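Side-chain contacts in SusD superfamily protein (Bacteroides thetaiotaomicron VPI-5482, PDB 3HDX), which probably binds polysaccharide at the outer membrane, contributing to carbohydrate metabolism: residues A[389-393]-A[394-398]; A[398-401]-A[402-405]. One frame throughout, in Å; residues are numbered along the deposited sequence. Where two conformers were deposited one is given.

How the contacts relate
Contact 1 is the turn that leaves helix 380-391, and contact 2 is the loop entering helix 401-405 and that short helix itself. They share E398, and their centres lie about 13 Å apart on one continuous piece of chain. A salt bridge ties them: R397 NH2 of contact 1 lies 2.8 Å from D404 OD1 of contact 2. Packing adds a second tie, with V399 CG1 against the R391 guanidinium, 3.5 Å from R391 CZ, on the face opposite the one L396 lies over. A bound 1,2-ethanediol, probably from the crystallisation liquor, hydrogen-bonds R391 in contact 1. Both contacts lie within the SusD family region, in a helix-rich chain, toward its periphery.

Contact 1: A[389-393]-A[394-398]. With EDO (1,2-ethanediol), chain G.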
HETATM    1  N   MSE A 389      -6.116 -15.295  14.263  1.00 14.48           N
HETATM    2  CA  MSE A 389      -5.516 -15.914  13.084  1.00 14.75           C
HETATM    3  C   MSE A 389      -4.103 -15.413  12.833  1.00 13.64           C
HETATM    4  O   MSE A 389      -3.189 -16.193  12.479  1.00 15.42           O
HETATM    5  CB  MSE A 389      -6.360 -15.719  11.833  1.00 15.05           C
HETATM    6  CG  MSE A 389      -7.639 -16.445  11.846  1.00 16.33           C
HETATM    7 SE   MSE A 389      -8.682 -16.114  10.261  0.75 17.13          SE
HETATM    8  CE  MSE A 389     -10.323 -16.902  10.943  1.00 21.06           C
ATOM      9  N   ILE A 390      -3.919 -14.106  13.008  1.00 12.82           N
ATOM     10  CA  ILE A 390      -2.614 -13.494  12.811  1.00 13.72           C
ATOM     11  C   ILE A 390      -1.697 -13.826  13.999  1.00 12.84           C
ATOM     12  O   ILE A 390      -0.554 -14.279  13.798  1.00 13.32           O
ATOM     13  CB  ILE A 390      -2.749 -11.979  12.619  1.00 14.99           C
ATOM     14  CG1 ILE A 390      -3.802 -11.659  11.473  1.00 17.71           C
ATOM     15  CG2 ILE A 390      -1.313 -11.389  12.502  1.00 15.10           C
ATOM     16  CD1 ILE A 390      -3.731 -12.416  10.220  1.00 18.78           C
ATOM     17  N   ARG A 391      -2.203 -13.625  15.234  1.00 12.18           N
ATOM     18  CA  ARG A 391      -1.395 -13.887  16.442  1.00 12.48           C
ATOM     19  C   ARG A 391      -0.797 -15.286  16.476  1.00 12.78           C
ATOM     20  O   ARG A 391       0.424 -15.445  16.685  1.00 14.25           O
ATOM     21  CB  ARG A 391      -2.234 -13.684  17.676  1.00 12.69           C
ATOM     22  CG  ARG A 391      -2.582 -12.226  17.978  1.00 12.05           C
ATOM     23  CD  ARG A 391      -3.489 -12.162  19.208  1.00 13.07           C
ATOM     24  NE  ARG A 391      -2.834 -12.747  20.374  1.00 13.44           N
ATOM     25  CZ  ARG A 391      -2.030 -12.087  21.219  1.00 12.67           C
ATOM     26  NH1 ARG A 391      -1.764 -10.769  21.081  1.00 13.12           N
ATOM     27  NH2 ARG A 391      -1.469 -12.760  22.226  1.00 14.01           N
ATOM     28  N   THR A 392      -1.643 -16.279  16.204  1.00 13.98           N
ATOM     29  CA  THR A 392      -1.218 -17.684  16.304  1.00 14.48           C
ATOM     30  C   THR A 392      -0.291 -18.137  15.176  1.00 15.49           C
ATOM     31  O   THR A 392       0.239 -19.271  15.255  1.00 18.07           O
ATOM     32  CB  THR A 392      -2.409 -18.644  16.458  1.00 15.83           C
ATOM     33  OG1 THR A 392      -3.211 -18.586  15.286  1.00 17.84           O
ATOM     34  CG2 THR A 392      -3.242 -18.276  17.704  1.00 16.49           C
ATOM     35  N   ASN A 393      -0.135 -17.331  14.098  1.00 13.32           N
ATOM     36  CA  ASN A 393       0.879 -17.610  13.080  1.00 13.54           C
ATOM     37  C   ASN A 393       2.174 -16.811  13.348  1.00 12.30           C
ATOM     38  O   ASN A 393       3.104 -16.820  12.525  1.00 13.43           O
ATOM     39  CB  ASN A 393       0.392 -17.337  11.680  1.00 14.28           C
ATOM     40  CG  ASN A 393       1.117 -18.174  10.625  1.00 16.47           C
ATOM     41  OD1 ASN A 393       1.467 -19.351  10.850  1.00 17.55           O
ATOM     42  ND2 ASN A 393       1.327 -17.581   9.459  1.00 15.55           N
ATOM     43  N   ARG A 394       2.230 -16.126  14.494  1.00 12.31           N
ATOM     44  CA  ARG A 394       3.375 -15.312  14.898  1.00 13.07           C
ATOM     45  C   ARG A 394       3.843 -15.618  16.316  1.00 14.15           C
ATOM     46  O   ARG A 394       4.464 -14.768  16.990  1.00 15.27           O
ATOM     47  CB  ARG A 394       3.013 -13.829  14.753  1.00 13.53           C
ATOM     48  CG  ARG A 394       2.676 -13.392  13.324  1.00 13.13           C
ATOM     49  CD  ARG A 394       3.882 -13.434  12.448  1.00 12.96           C
ATOM     50  NE  ARG A 394       3.550 -13.034  11.090  1.00 12.43           N
ATOM     51  CZ  ARG A 394       3.459 -13.838  10.022  1.00 13.38           C
ATOM     52  NH1 ARG A 394       3.632 -15.154  10.094  1.00 14.24           N
ATOM     53  NH2 ARG A 394       3.183 -13.306   8.825  1.00 13.04           N
ATOM     54  N   GLY A 395       3.551 -16.838  16.756  1.00 14.13           N
ATOM     55  CA  GLY A 395       3.999 -17.336  18.060  1.00 14.47           C
ATOM     56  C   GLY A 395       3.273 -16.843  19.287  1.00 15.52           C
ATOM     57  O   GLY A 395       3.671 -17.174  20.408  1.00 17.60           O
ATOM     58  N   LEU A 396       2.183 -16.102  19.091  1.00 14.51           N
ATOM     59  CA  LEU A 396       1.437 -15.527  20.184  1.00 16.26           C
ATOM     60  C   LEU A 396       0.215 -16.385  20.510  1.00 15.27           C
ATOM     61  O   LEU A 396      -0.424 -16.964  19.630  1.00 16.68           O
ATOM     62  CB  LEU A 396       0.993 -14.084  19.841  1.00 15.68           C
ATOM     63  CG  LEU A 396       2.116 -13.103  19.483  1.00 15.76           C
ATOM     64  CD1 LEU A 396       1.552 -11.730  19.146  1.00 15.68           C
ATOM     65  CD2 LEU A 396       3.155 -12.985  20.605  1.00 16.90           C
ATOM     66  N   ARG A 397      -0.121 -16.423  21.798  1.00 16.03           N
ATOM     67  CA  ARG A 397      -1.299 -17.175  22.248  1.00 15.14           C
ATOM     68  C   ARG A 397      -2.584 -16.536  21.753  1.00 15.57           C
ATOM     69  O   ARG A 397      -2.649 -15.324  21.465  1.00 15.34           O
ATOM     70  CB  ARG A 397      -1.385 -17.200  23.782  1.00 17.19           C
ATOM     71  CG  ARG A 397      -1.591 -15.821  24.444  1.00 18.27           C
ATOM     72  CD  ARG A 397      -1.796 -15.979  25.931  1.00 18.85           C
ATOM     73  NE  ARG A 397      -2.058 -14.703  26.611  1.00 19.68           N
ATOM     74  CZ  ARG A 397      -3.249 -14.124  26.740  1.00 18.17           C
ATOM     75  NH1 ARG A 397      -4.328 -14.619  26.135  1.00 16.23           N
ATOM     76  NH2 ARG A 397      -3.337 -12.993  27.433  1.00 19.61           N
ATOM     77  N   GLU A 398      -3.614 -17.355  21.668  1.00 15.72           N
ATOM     78  CA  GLU A 398      -4.943 -16.816  21.427  1.00 16.07           C
ATOM     79  C   GLU A 398      -5.364 -15.925  22.598  1.00 16.14           C
ATOM     80  O   GLU A 398      -5.009 -16.198  23.744  1.00 16.92           O
ATOM     81  CB  GLU A 398      -5.969 -17.933  21.316  1.00 19.13           C
ATOM     82  CG  GLU A 398      -5.849 -18.662  20.029  1.00 22.08           C
ATOM     83  CD  GLU A 398      -6.937 -19.680  19.799  1.00 27.10           C
ATOM     84  OE1 GLU A 398      -7.611 -20.102  20.769  1.00 28.14           O
ATOM     85  OE2 GLU A 398      -7.106 -20.034  18.614  1.00 31.54           O
TER
HETATM   86  C1  EDO G 606       0.324 -11.272  24.861  1.00 25.56           C
HETATM   87  O1  EDO G 606       0.995 -11.649  23.638  1.00 19.88           O
HETATM   88  C2  EDO G 606       1.135 -11.629  26.095  1.00 26.11           C
HETATM   89  O2  EDO G 606       2.404 -10.959  26.081  1.00 27.57           O
HETATM   90  O   HOH W   1       2.963 -19.413  15.540  1.00 27.69           O
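The turn that ends helix 380-391 folds back so that R391 meets R394, L396 and R397. R391 O is the hub: it accepts R394 N at 2.9 Å, closing a type I turn, and L396 N at 3.1 Å. The two donors approach from opposite faces of the carbonyl. G395, at positive phi, bends the chain between them, and water 1 joins T392 O to G395 N.

The R391 side chain then reaches along the outgoing loop. Its CG lies beside the backbone N (chi1 -71°) and the chain bends at chi3 (60°), which brings the guanidinium side-on to the R397 carbonyl. NE, 2.8 Å from R397 O, and NH2, 2.9 Å from the same oxygen, both donate to it, and that oxygen lies in the guanidinium plane. This double grip should fix the rotation of the group. L396 CB sits over one face, 3.7 Å from R391 NH2 and displaced from the centre of the group, while NH2 also donates to O1 of the ethanediol at the edge. N306 binds the same ethanediol.

R394 bends at chi2, its CG passing near I390 O, and folds back over its own neighbour: NH1 donates to N393 O at 3.0 Å, from above the carbonyl plane. Its stronger anchor is a salt bridge to E423 of helix 409-423. T392 CG2 rests against E398 CG at 3.5 Å, and T392 OG1 bonds back to N388 O.

The 6→1 backbone bond from L396 N to R391 O, round a positive-phi glycine, is typical of a Schellman-like helix C-terminus; the usual 5→2 bond is replaced by the water between G395 N and T392 O.

Contact 2: A[398-401]-A[402-405]; sequences EVSF and KKDF
Two hydrogen bonds join S400, at the N-cap of helix 401-405, to D404. The side-chain cap runs from S400 N to D404 OD2 at 2.9 Å, a fairly straight bond (158°) that uses the anti lone pair of the carboxylate; D404 N to S400 O, at 3.0 Å, is the backbone bond of the first turn. With D404 CG beside its own backbone N (chi1 -58°), the carboxylate turns back toward the N-cap backbone N; OD1 forms the salt bridge with R397, which also lies close to OD2. Replacing D404 by an alanine removes the carboxylate, which would probably leave the S400 N-H without its acceptor and R397 without its salt-bridge mate. Farther along, F405 N makes a weak bond to F401 O.

Water links from E398 O to K403 NZ and from S400 OG to K403 N are less certain, since S400 and K403 were each modelled in two conformers.

Apolar contacts run alongside. V399 CG2 meets the edge of the F405 ring at CE2, 3.7 Å away, and F401 CD1 lies 4.0 Å from F405 CB. Both phenylalanines also pack on L412 of helix 409-423.

The carboxylate half resembles a capping box shifted from N3 to N4; with water between S400 OG and K403 N, this helix N-terminal motif stays incomplete.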
ATOM      1  N   GLU A 398      -3.614 -17.355  21.668  1.00 15.72           N
ATOM      2  CA  GLU A 398      -4.943 -16.816  21.427  1.00 16.07           C
ATOM      3  C   GLU A 398      -5.364 -15.925  22.598  1.00 16.14           C
ATOM      4  O   GLU A 398      -5.009 -16.198  23.744  1.00 16.92           O
ATOM      5  CB  GLU A 398      -5.969 -17.933  21.316  1.00 19.13           C
ATOM      6  CG  GLU A 398      -5.849 -18.662  20.029  1.00 22.08           C
ATOM      7  CD  GLU A 398      -6.937 -19.680  19.799  1.00 27.10           C
ATOM      8  OE1 GLU A 398      -7.611 -20.102  20.769  1.00 28.14           O
ATOM      9  OE2 GLU A 398      -7.106 -20.034  18.614  1.00 31.54           O
ATOM     10  N   VAL A 399      -6.100 -14.869  22.266  1.00 15.16           N
ATOM     11  CA  VAL A 399      -6.730 -13.993  23.215  1.00 16.08           C
ATOM     12  C   VAL A 399      -8.244 -14.170  23.182  1.00 16.07           C
ATOM     13  O   VAL A 399      -8.793 -14.728  22.239  1.00 16.54           O
ATOM     14  CB  VAL A 399      -6.347 -12.511  23.028  1.00 15.26           C
ATOM     15  CG1 VAL A 399      -4.832 -12.308  23.342  1.00 16.66           C
ATOM     16  CG2 VAL A 399      -6.719 -12.016  21.583  1.00 16.47           C
ATOM     17  N   SER A 400      -8.885 -13.715  24.258  1.00 16.66           N
ATOM     18  CA  SER A 400     -10.342 -13.752  24.350  0.50 17.40           C
ATOM     19  C   SER A 400     -10.853 -12.406  24.833  1.00 16.81           C
ATOM     20  O   SER A 400     -10.222 -11.689  25.628  1.00 16.58           O
ATOM     21  CB  SER A 400     -10.816 -14.912  25.218  0.50 18.91           C
ATOM     22  OG  SER A 400     -10.418 -14.692  26.541  0.50 20.81           O
ATOM     23  N   PHE A 401     -12.035 -12.046  24.347  1.00 17.48           N
ATOM     24  CA  PHE A 401     -12.592 -10.718  24.612  1.00 17.54           C
ATOM     25  C   PHE A 401     -12.790 -10.414  26.118  1.00 16.70           C
ATOM     26  O   PHE A 401     -12.384  -9.340  26.582  1.00 17.05           O
ATOM     27  CB  PHE A 401     -13.871 -10.525  23.763  1.00 17.95           C
ATOM     28  CG  PHE A 401     -14.391  -9.115  23.700  1.00 17.93           C
ATOM     29  CD1 PHE A 401     -13.529  -8.015  23.544  1.00 18.18           C
ATOM     30  CD2 PHE A 401     -15.771  -8.866  23.702  1.00 19.40           C
ATOM     31  CE1 PHE A 401     -14.017  -6.722  23.463  1.00 18.22           C
ATOM     32  CE2 PHE A 401     -16.261  -7.536  23.569  1.00 18.86           C
ATOM     33  CZ  PHE A 401     -15.384  -6.485  23.453  1.00 18.95           C
ATOM     34  N   LYS A 402     -13.359 -11.368  26.870  1.00 17.03           N
ATOM     35  CA  LYS A 402     -13.587 -11.124  28.309  1.00 18.06           C
ATOM     36  C   LYS A 402     -12.324 -11.170  29.139  1.00 16.94           C
ATOM     37  O   LYS A 402     -11.976 -10.186  29.817  1.00 18.03           O
ATOM     38  CB  LYS A 402     -14.649 -12.087  28.863  1.00 21.10           C
ATOM     39  CG  LYS A 402     -15.014 -11.832  30.302  1.00 25.64           C
ATOM     40  CD  LYS A 402     -16.144 -12.785  30.723  1.00 29.15           C
ATOM     41  CE  LYS A 402     -16.374 -12.735  32.221  1.00 32.34           C
ATOM     42  NZ  LYS A 402     -16.592 -11.348  32.771  1.00 34.95           N
ATOM     43  N   LYS A 403     -11.600 -12.276  29.043  1.00 17.32           N
ATOM     44  CA  LYS A 403     -10.383 -12.476  29.853  0.50 18.35           C
ATOM     45  C   LYS A 403      -9.295 -11.451  29.577  1.00 17.68           C
ATOM     46  O   LYS A 403      -8.677 -10.941  30.526  1.00 18.24           O
ATOM     47  CB  LYS A 403      -9.825 -13.885  29.652  0.50 18.84           C
ATOM     48  CG  LYS A 403      -8.641 -14.269  30.543  0.50 19.72           C
ATOM     49  CD  LYS A 403      -8.129 -15.655  30.181  0.50 19.33           C
ATOM     50  CE  LYS A 403      -7.583 -15.629  28.758  0.50 19.72           C
ATOM     51  NZ  LYS A 403      -7.066 -16.931  28.271  0.50 20.74           N
ATOM     52  N   ASP A 404      -9.068 -11.143  28.288  1.00 16.38           N
ATOM     53  CA  ASP A 404      -7.941 -10.253  27.913  1.00 16.50           C
ATOM     54  C   ASP A 404      -8.280  -8.794  27.679  1.00 17.12           C
ATOM     55  O   ASP A 404      -7.375  -7.938  27.785  1.00 17.86           O
ATOM     56  CB  ASP A 404      -7.216 -10.855  26.721  1.00 17.35           C
ATOM     57  CG  ASP A 404      -6.707 -12.225  27.024  1.00 17.60           C
ATOM     58  OD1 ASP A 404      -6.021 -12.351  28.064  1.00 20.78           O
ATOM     59  OD2 ASP A 404      -6.917 -13.173  26.264  1.00 17.75           O
ATOM     60  N   PHE A 405      -9.554  -8.498  27.409  1.00 16.37           N
ATOM     61  CA  PHE A 405      -9.970  -7.094  27.124  1.00 16.76           C
ATOM     62  C   PHE A 405     -11.093  -6.604  27.996  1.00 17.07           C
ATOM     63  O   PHE A 405     -11.496  -5.446  27.851  1.00 18.23           O
ATOM     64  CB  PHE A 405     -10.323  -6.923  25.631  1.00 17.22           C
ATOM     65  CG  PHE A 405      -9.230  -7.367  24.714  1.00 16.09           C
ATOM     66  CD1 PHE A 405      -8.148  -6.518  24.429  1.00 16.77           C
ATOM     67  CD2 PHE A 405      -9.245  -8.655  24.174  1.00 16.77           C
ATOM     68  CE1 PHE A 405      -7.096  -6.980  23.619  1.00 18.31           C
ATOM     69  CE2 PHE A 405      -8.227  -9.095  23.370  1.00 16.94           C
ATOM     70  CZ  PHE A 405      -7.145  -8.266  23.082  1.00 18.14           C
TER
HETATM   71  O   HOH W   2      -7.427 -16.727  25.522  1.00 27.33           O
HETATM   72  O   HOH W   3     -12.577 -14.804  28.088  1.00 29.36           O